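Putative metal-dependent hydrolase (Parabacteroides distasonis ATCC 8503, PDB 3KL7) binds two zinc ions in a metallo-beta-lactamase-type fold and is probably a metal-dependent hydrolase, its substrate being unknown. Local coordinates at residues V127-T132 against G161-I166; H73-H78 against R142-G147. All blocks are in the same frame, centred on the assembly; numbering follows the deposited sequence.

Interaction 1 of 2, residues V127-T132 against G161-I166. With ZN (zinc ion), chain C; ZN (zinc ion), chain D.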
ATOM      1  N   VAL A 127       8.506   2.369  -5.758  1.00 17.02           N
ATOM      2  CA  VAL A 127       9.381   3.229  -5.012  1.00 16.76           C
ATOM      3  C   VAL A 127       9.978   2.415  -3.845  1.00 16.54           C
ATOM      4  O   VAL A 127       9.487   1.340  -3.530  1.00 16.41           O
ATOM      5  CB  VAL A 127       8.618   4.480  -4.495  1.00 16.65           C
ATOM      6  CG1 VAL A 127       8.242   5.419  -5.688  1.00 16.32           C
ATOM      7  CG2 VAL A 127       7.366   4.065  -3.710  1.00 16.64           C
ATOM      8  N   PRO A 128      11.054   2.922  -3.226  1.00 16.35           N
ATOM      9  CA  PRO A 128      11.689   2.161  -2.171  1.00 16.58           C
ATOM     10  C   PRO A 128      10.835   2.029  -0.910  1.00 16.64           C
ATOM     11  O   PRO A 128       9.970   2.865  -0.638  1.00 16.70           O
ATOM     12  CB  PRO A 128      12.980   2.961  -1.877  1.00 16.95           C
ATOM     13  CG  PRO A 128      13.151   3.869  -3.026  1.00 16.77           C
ATOM     14  CD  PRO A 128      11.788   4.159  -3.526  1.00 16.60           C
ATOM     15  N   ALA A 129      11.085   0.970  -0.165  1.00 16.52           N
ATOM     16  CA  ALA A 129      10.455   0.751   1.099  1.00 16.84           C
ATOM     17  C   ALA A 129      11.431  -0.136   1.934  1.00 17.27           C
ATOM     18  O   ALA A 129      11.584  -1.342   1.643  1.00 17.71           O
ATOM     19  CB  ALA A 129       9.100   0.061   0.904  1.00 16.14           C
ATOM     20  N   TYR A 130      12.100   0.479   2.942  1.00 16.99           N
ATOM     21  CA  TYR A 130      13.134  -0.224   3.759  1.00 16.85           C
ATOM     22  C   TYR A 130      13.355   0.421   5.134  1.00 16.78           C
ATOM     23  O   TYR A 130      12.913   1.559   5.400  1.00 16.88           O
ATOM     24  CB  TYR A 130      14.472  -0.263   3.019  1.00 16.59           C
ATOM     25  CG  TYR A 130      15.037   1.111   2.705  1.00 15.93           C
ATOM     26  CD1 TYR A 130      14.615   1.818   1.577  1.00 15.26           C
ATOM     27  CD2 TYR A 130      15.993   1.706   3.536  1.00 15.27           C
ATOM     28  CE1 TYR A 130      15.121   3.076   1.282  1.00 14.28           C
ATOM     29  CE2 TYR A 130      16.504   2.958   3.255  1.00 14.56           C
ATOM     30  CZ  TYR A 130      16.060   3.649   2.118  1.00 15.13           C
ATOM     31  OH  TYR A 130      16.568   4.908   1.824  1.00 14.28           O
ATOM     32  N   ASN A 131      14.051  -0.309   6.001  1.00 16.29           N
ATOM     33  CA  ASN A 131      14.309   0.136   7.365  1.00 15.63           C
ATOM     34  C   ASN A 131      15.556   0.983   7.414  1.00 15.55           C
ATOM     35  O   ASN A 131      16.531   0.711   6.717  1.00 15.28           O
ATOM     36  CB  ASN A 131      14.462  -1.074   8.294  1.00 15.64           C
ATOM     37  CG  ASN A 131      13.127  -1.748   8.606  1.00 15.53           C
ATOM     38  OD1 ASN A 131      12.752  -2.754   7.965  1.00 14.47           O
ATOM     39  ND2 ASN A 131      12.392  -1.195   9.586  1.00 12.66           N
ATOM     40  N   THR A 132      15.532   2.014   8.241  1.00 15.35           N
ATOM     41  CA  THR A 132      16.692   2.898   8.382  1.00 15.33           C
ATOM     42  C   THR A 132      17.405   2.695   9.741  1.00 14.82           C
ATOM     43  O   THR A 132      18.586   2.985   9.870  1.00 15.16           O
ATOM     44  CB  THR A 132      16.273   4.328   8.233  1.00 15.42           C
ATOM     45  OG1 THR A 132      15.243   4.614   9.187  1.00 16.98           O
ATOM     46  CG2 THR A 132      15.720   4.571   6.815  1.00 14.98           C
ATOM     47  N   GLY A 161       3.891   0.156   1.697  1.00 16.24           N
ATOM     48  CA  GLY A 161       4.364  -1.177   2.107  1.00 16.63           C
ATOM     49  C   GLY A 161       5.048  -1.070   3.478  1.00 16.93           C
ATOM     50  O   GLY A 161       4.628  -0.260   4.312  1.00 17.32           O
ATOM     51  N   ASP A 162       6.098  -1.871   3.709  1.00 16.56           N
ATOM     52  CA  ASP A 162       6.814  -1.848   5.004  1.00 16.49           C
ATOM     53  C   ASP A 162       8.128  -1.057   4.904  1.00 15.88           C
ATOM     54  O   ASP A 162       9.045  -1.454   4.208  1.00 14.86           O
ATOM     55  CB  ASP A 162       7.069  -3.277   5.514  1.00 16.71           C
ATOM     56  CG  ASP A 162       5.796  -3.935   6.076  1.00 18.42           C
ATOM     57  OD1 ASP A 162       4.721  -3.252   6.119  1.00 19.85           O
ATOM     58  OD2 ASP A 162       5.866  -5.109   6.488  1.00 20.46           O
ATOM     59  N   THR A 163       8.184   0.077   5.617  1.00 15.46           N
ATOM     60  CA  THR A 163       9.306   1.005   5.510  1.00 14.87           C
ATOM     61  C   THR A 163       9.418   1.874   6.764  1.00 15.03           C
ATOM     62  O   THR A 163       8.534   1.898   7.592  1.00 15.92           O
ATOM     63  CB  THR A 163       9.122   1.915   4.289  1.00 15.03           C
ATOM     64  OG1 THR A 163      10.247   2.815   4.159  1.00 14.54           O
ATOM     65  CG2 THR A 163       7.812   2.715   4.409  1.00 13.14           C
ATOM     66  N   GLU A 164      10.520   2.570   6.897  1.00 15.33           N
ATOM     67  CA  GLU A 164      10.640   3.610   7.901  1.00 14.86           C
ATOM     68  C   GLU A 164      10.609   4.962   7.181  1.00 14.95           C
ATOM     69  O   GLU A 164      10.316   5.022   5.970  1.00 14.34           O
ATOM     70  CB  GLU A 164      11.928   3.402   8.760  1.00 14.82           C
ATOM     71  CG  GLU A 164      11.686   2.444   9.960  1.00 13.86           C
ATOM     72  CD  GLU A 164      12.930   2.157  10.777  1.00 12.51           C
ATOM     73  OE1 GLU A 164      13.790   1.384  10.293  1.00 11.07           O
ATOM     74  OE2 GLU A 164      13.031   2.687  11.931  1.00 10.49           O
ATOM     75  N   ASP A 165      10.881   6.045   7.905  1.00 15.33           N
ATOM     76  CA  ASP A 165      10.820   7.392   7.315  1.00 15.38           C
ATOM     77  C   ASP A 165      12.045   7.651   6.464  1.00 15.64           C
ATOM     78  O   ASP A 165      12.916   8.447   6.821  1.00 16.36           O
ATOM     79  CB  ASP A 165      10.681   8.464   8.405  1.00 15.21           C
ATOM     80  CG  ASP A 165      11.768   8.353   9.487  1.00 15.77           C
ATOM     81  OD1 ASP A 165      12.095   7.219   9.890  1.00 16.13           O
ATOM     82  OD2 ASP A 165      12.280   9.406   9.933  1.00 16.81           O
ATOM     83  N   ILE A 166      12.100   6.992   5.320  1.00 15.81           N
ATOM     84  CA  ILE A 166      13.281   7.034   4.468  1.00 15.53           C
ATOM     85  C   ILE A 166      13.374   8.367   3.726  1.00 16.67           C
ATOM     86  O   ILE A 166      12.346   9.016   3.489  1.00 16.94           O
ATOM     87  CB  ILE A 166      13.286   5.854   3.471  1.00 15.51           C
ATOM     88  CG1 ILE A 166      12.022   5.876   2.565  1.00 14.67           C
ATOM     89  CG2 ILE A 166      13.378   4.557   4.215  1.00 11.73           C
ATOM     90  CD1 ILE A 166      12.098   4.904   1.402  1.00 13.42           C
TER
HETATM   91 ZN    ZN C 302       7.345  -6.852   6.278  1.00 32.06          ZN
HETATM   92 ZN    ZN D 303       4.422  -6.369   7.325  1.00 29.21          ZN
HETATM   93  O   HOH W   1       5.758  -7.917   6.991  1.00 37.88           O

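Interaction 2 of 2, residues H73-H78 against R142-G147. With ZN (zinc ion), chain C; ZN (zinc ion), chain D.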
ATOM      1  N   HIS A  73       5.955  -6.946  -0.800  1.00 16.90           N
ATOM      2  CA  HIS A  73       7.114  -7.781  -0.451  1.00 16.88           C
ATOM      3  C   HIS A  73       6.690  -9.130   0.077  1.00 16.97           C
ATOM      4  O   HIS A  73       5.496  -9.391   0.233  1.00 17.20           O
ATOM      5  CB  HIS A  73       8.058  -7.056   0.546  1.00 17.38           C
ATOM      6  CG  HIS A  73       7.457  -6.805   1.897  1.00 17.75           C
ATOM      7  ND1 HIS A  73       6.366  -5.984   2.086  1.00 18.86           N
ATOM      8  CD2 HIS A  73       7.817  -7.242   3.126  1.00 18.67           C
ATOM      9  CE1 HIS A  73       6.070  -5.944   3.375  1.00 19.76           C
ATOM     10  NE2 HIS A  73       6.935  -6.702   4.026  1.00 18.29           N
ATOM     11  N   GLU A  74       7.686  -9.978   0.373  1.00 16.75           N
ATOM     12  CA  GLU A  74       7.509 -11.430   0.490  1.00 16.58           C
ATOM     13  C   GLU A  74       7.066 -11.962   1.860  1.00 16.38           C
ATOM     14  O   GLU A  74       6.725 -13.124   1.978  1.00 15.53           O
ATOM     15  CB  GLU A  74       8.825 -12.117   0.111  1.00 17.23           C
ATOM     16  CG  GLU A  74       9.883 -12.060   1.201  1.00 16.89           C
ATOM     17  CD  GLU A  74      11.279 -12.213   0.669  1.00 17.39           C
ATOM     18  OE1 GLU A  74      11.851 -11.208   0.179  1.00 16.39           O
ATOM     19  OE2 GLU A  74      11.818 -13.337   0.752  1.00 17.67           O
ATOM     20  N   HIS A  75       7.088 -11.115   2.885  1.00 16.42           N
ATOM     21  CA  HIS A  75       6.689 -11.538   4.238  1.00 15.93           C
ATOM     22  C   HIS A  75       5.251 -12.083   4.266  1.00 15.66           C
ATOM     23  O   HIS A  75       4.389 -11.636   3.511  1.00 14.99           O
ATOM     24  CB  HIS A  75       6.840 -10.369   5.241  1.00 16.23           C
ATOM     25  CG  HIS A  75       8.267 -10.021   5.560  1.00 16.12           C
ATOM     26  ND1 HIS A  75       8.642  -8.783   6.020  1.00 16.63           N
ATOM     27  CD2 HIS A  75       9.405 -10.746   5.470  1.00 16.40           C
ATOM     28  CE1 HIS A  75       9.947  -8.763   6.212  1.00 16.35           C
ATOM     29  NE2 HIS A  75      10.435  -9.937   5.877  1.00 15.29           N
ATOM     30  N   GLY A  76       5.010 -13.045   5.159  1.00 15.63           N
ATOM     31  CA  GLY A  76       3.720 -13.801   5.213  1.00 15.84           C
ATOM     32  C   GLY A  76       2.458 -12.991   5.521  1.00 16.08           C
ATOM     33  O   GLY A  76       1.360 -13.405   5.181  1.00 15.60           O
ATOM     34  N   ASP A  77       2.621 -11.836   6.167  1.00 16.32           N
ATOM     35  CA  ASP A  77       1.494 -10.934   6.414  1.00 16.42           C
ATOM     36  C   ASP A  77       1.254  -9.968   5.201  1.00 16.26           C
ATOM     37  O   ASP A  77       0.558  -8.943   5.319  1.00 15.70           O
ATOM     38  CB  ASP A  77       1.698 -10.140   7.725  1.00 16.59           C
ATOM     39  CG  ASP A  77       2.956  -9.265   7.705  1.00 15.95           C
ATOM     40  OD1 ASP A  77       4.027  -9.756   7.316  1.00 16.46           O
ATOM     41  OD2 ASP A  77       2.860  -8.101   8.097  1.00 16.59           O
ATOM     42  N   HIS A  78       1.830 -10.331   4.054  1.00 16.62           N
ATOM     43  CA  HIS A  78       1.677  -9.561   2.786  1.00 16.31           C
ATOM     44  C   HIS A  78       1.538 -10.491   1.553  1.00 16.04           C
ATOM     45  O   HIS A  78       0.721 -10.233   0.655  1.00 15.84           O
ATOM     46  CB  HIS A  78       2.887  -8.657   2.576  1.00 16.41           C
ATOM     47  CG  HIS A  78       2.997  -7.558   3.579  1.00 17.49           C
ATOM     48  ND1 HIS A  78       2.509  -6.293   3.349  1.00 17.75           N
ATOM     49  CD2 HIS A  78       3.532  -7.538   4.826  1.00 18.06           C
ATOM     50  CE1 HIS A  78       2.740  -5.536   4.412  1.00 18.55           C
ATOM     51  NE2 HIS A  78       3.359  -6.269   5.321  1.00 18.46           N
ATOM     52  N   ARG A 142      17.266  -2.524   2.150  1.00 19.56           N
ATOM     53  CA  ARG A 142      17.173  -1.654   1.016  1.00 20.49           C
ATOM     54  C   ARG A 142      17.113  -2.410  -0.336  1.00 19.51           C
ATOM     55  O   ARG A 142      17.741  -3.438  -0.507  1.00 19.23           O
ATOM     56  CB  ARG A 142      18.371  -0.695   1.028  1.00 21.07           C
ATOM     57  CG  ARG A 142      18.154   0.500   0.242  1.00 24.54           C
ATOM     58  CD  ARG A 142      19.191   1.555   0.514  1.00 28.46           C
ATOM     59  NE  ARG A 142      18.811   2.818  -0.129  1.00 32.40           N
ATOM     60  CZ  ARG A 142      19.402   3.995   0.089  1.00 34.55           C
ATOM     61  NH1 ARG A 142      20.423   4.092   0.936  1.00 35.10           N
ATOM     62  NH2 ARG A 142      18.968   5.083  -0.550  1.00 35.29           N
ATOM     63  N   HIS A 143      16.338  -1.863  -1.266  1.00 18.93           N
ATOM     64  CA  HIS A 143      16.219  -2.378  -2.677  1.00 18.77           C
ATOM     65  C   HIS A 143      15.300  -3.599  -2.819  1.00 18.05           C
ATOM     66  O   HIS A 143      14.627  -3.759  -3.848  1.00 17.29           O
ATOM     67  CB  HIS A 143      17.608  -2.685  -3.316  1.00 18.64           C
ATOM     68  CG  HIS A 143      18.579  -1.541  -3.250  1.00 19.32           C
ATOM     69  ND1 HIS A 143      18.283  -0.283  -3.728  1.00 19.58           N
ATOM     70  CD2 HIS A 143      19.848  -1.474  -2.771  1.00 19.88           C
ATOM     71  CE1 HIS A 143      19.323   0.515  -3.542  1.00 20.94           C
ATOM     72  NE2 HIS A 143      20.287  -0.183  -2.963  1.00 20.32           N
ATOM     73  N   ARG A 144      15.269  -4.453  -1.794  1.00 17.22           N
ATOM     74  CA  ARG A 144      14.543  -5.727  -1.873  1.00 16.78           C
ATOM     75  C   ARG A 144      13.034  -5.577  -2.108  1.00 16.51           C
ATOM     76  O   ARG A 144      12.444  -6.351  -2.852  1.00 16.36           O
ATOM     77  CB  ARG A 144      14.786  -6.552  -0.615  1.00 16.65           C
ATOM     78  CG  ARG A 144      14.382  -7.996  -0.749  1.00 16.35           C
ATOM     79  CD  ARG A 144      14.362  -8.675   0.585  1.00 16.68           C
ATOM     80  NE  ARG A 144      13.293  -8.150   1.424  1.00 17.17           N
ATOM     81  CZ  ARG A 144      13.120  -8.465   2.706  1.00 15.83           C
ATOM     82  NH1 ARG A 144      13.956  -9.318   3.310  1.00 15.02           N
ATOM     83  NH2 ARG A 144      12.113  -7.934   3.384  1.00 14.32           N
ATOM     84  N   ASP A 145      12.427  -4.565  -1.484  1.00 16.53           N
ATOM     85  CA  ASP A 145      10.969  -4.434  -1.446  1.00 16.26           C
ATOM     86  C   ASP A 145      10.461  -3.124  -2.106  1.00 16.40           C
ATOM     87  O   ASP A 145      11.221  -2.175  -2.326  1.00 16.85           O
ATOM     88  CB  ASP A 145      10.485  -4.482   0.019  1.00 16.13           C
ATOM     89  CG  ASP A 145      10.995  -5.735   0.787  1.00 15.95           C
ATOM     90  OD1 ASP A 145      11.324  -6.760   0.133  1.00 14.85           O
ATOM     91  OD2 ASP A 145      11.044  -5.690   2.050  1.00 14.25           O
ATOM     92  N   ASN A 146       9.162  -3.089  -2.391  1.00 16.33           N
ATOM     93  CA  ASN A 146       8.539  -1.952  -3.083  1.00 15.85           C
ATOM     94  C   ASN A 146       7.470  -1.310  -2.285  1.00 15.67           C
ATOM     95  O   ASN A 146       6.693  -1.976  -1.604  1.00 15.33           O
ATOM     96  CB  ASN A 146       7.867  -2.420  -4.394  1.00 16.28           C
ATOM     97  CG  ASN A 146       8.848  -2.860  -5.440  1.00 16.35           C
ATOM     98  OD1 ASN A 146      10.004  -2.392  -5.487  1.00 16.83           O
ATOM     99  ND2 ASN A 146       8.405  -3.761  -6.300  1.00 15.97           N
ATOM    100  N   GLY A 147       7.411  -0.002  -2.370  1.00 16.09           N
ATOM    101  CA  GLY A 147       6.148   0.710  -2.199  1.00 16.29           C
ATOM    102  C   GLY A 147       5.644   0.964  -3.626  1.00 16.16           C
ATOM    103  O   GLY A 147       6.408   0.775  -4.573  1.00 16.09           O
TER
HETATM  104 ZN    ZN C 302       7.345  -6.852   6.278  1.00 32.06          ZN
HETATM  105 ZN    ZN D 303       4.422  -6.369   7.325  1.00 29.21          ZN
HETATM  106  O   HOH W   2      13.112 -10.319   5.964  1.00 13.03           O
HETATM  107  O   HOH W   1       5.758  -7.917   6.991  1.00 37.88           O

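Interaction 1 of 2, residues V127-T132 against G161-I166
Y130 and I166 meet at the zinc-bearing edge of the metallo-beta-lactamase fold, where the end of strand 123-128 and the loop that continues it (residues 127-132) lie against residues 161-166, which follow strand 155-159 and carry the bridging ligand D162. The apolar part is built round the tyrosine ring. I166 CG2 sits over one face in a CH-pi contact, 3.6 Å from the centroid of the Y130 ring, while I166 CD1 reaches 3.5 Å from Y130 CE1 and also meets P128 CB. A beta-branched isoleucine suits this place: with chi1 at 59°, CG1 lies between the backbone N and the carbonyl carbon and carries CD1 toward the proline, while CG2, anti to the carbonyl carbon, comes over the ring. The tyrosine OH bonds to E168. A129, small and buried, lets the T163 side chain come close to its backbone.

Backbone and carboxylate supply the polar part. E164 N donates to Y130 O at 3.0 Å and 164°. The E164 side chain crosses N131 at about a right angle and brings OE1 to two donors, while OE2 bonds to T133. N131 in turn gives OD1 to the zinc ligand H140, a second-shell contact that probably orients this histidine. At E164 OE1, N131 ND2 (3.0 Å) and T132 N (2.8 Å) arrive from opposite faces of the carboxylate plane.

Interaction 2 of 2, residues H73-H78 against R142-G147
The zinc-binding HxHxDH motif of the metallo-beta-lactamase superfamily, here H73-H78, is met at its first three residues by R144 and D145. H73 NE2 and H75 ND1 bind the same zinc ion, each at 2.3 Å; D77 and H78 bind the other, and a water bridges them. H140 is a further ligand of the first ion, H209 of the second, and D162 of both. D145 packs against the first histidine without a direct hydrogen bond: D145 CG lies 3.2 Å from H73 CB, and OD2 lies obliquely beside the imidazole.

R144 grips D145 side-on, R144 NE to D145 OD1 at 2.7 Å and R144 NH2 to D145 OD2 at 2.8 Å, so both aspartate oxygens are engaged and rotation is probably restricted. The arginine chain bends at chi3 (68°), turning the guanidinium back onto the aspartate. E74 OE1 stands over one guanidinium face and extends this pair into a salt-bridge network, though its bridge of 3.6 Å to R144 NE is long and charge-only, and N99 is its stronger partner. Arginine suits the position by offering a further N-H: R144 NH1 and H75 NE2 both donate to one water. The H75 ring stands almost perpendicular to the guanidinium plane.

Residues 73-78 link strand 68-71 to helix 81-87, residues 142-147 run into strand 146-152, and helix 98-104 lies against E74.

How the interactions relate
Both interactions border the same pair of zinc ions: D162 from interaction 1 bridges the metals, and interaction 2 brings four ligands, two to each ion. The first segment of interaction 1 and the second of interaction 2 lie on neighbouring strands of one sheet, 123-128 and 146-152, joined by a probable hydrogen bond from G147 N to V127 O at 2.7 Å. Interaction 1 is the more buried, combining an aromatic-aliphatic cluster with backbone and carboxylate hydrogen bonds. Interaction 2 is partly buried and smaller, relying on charge, packing and a shared water. Each places probable second-shell residues beside zinc-binding histidines: N131 bonds to H140, R144 reaches H75 through water, D145 packs on H73.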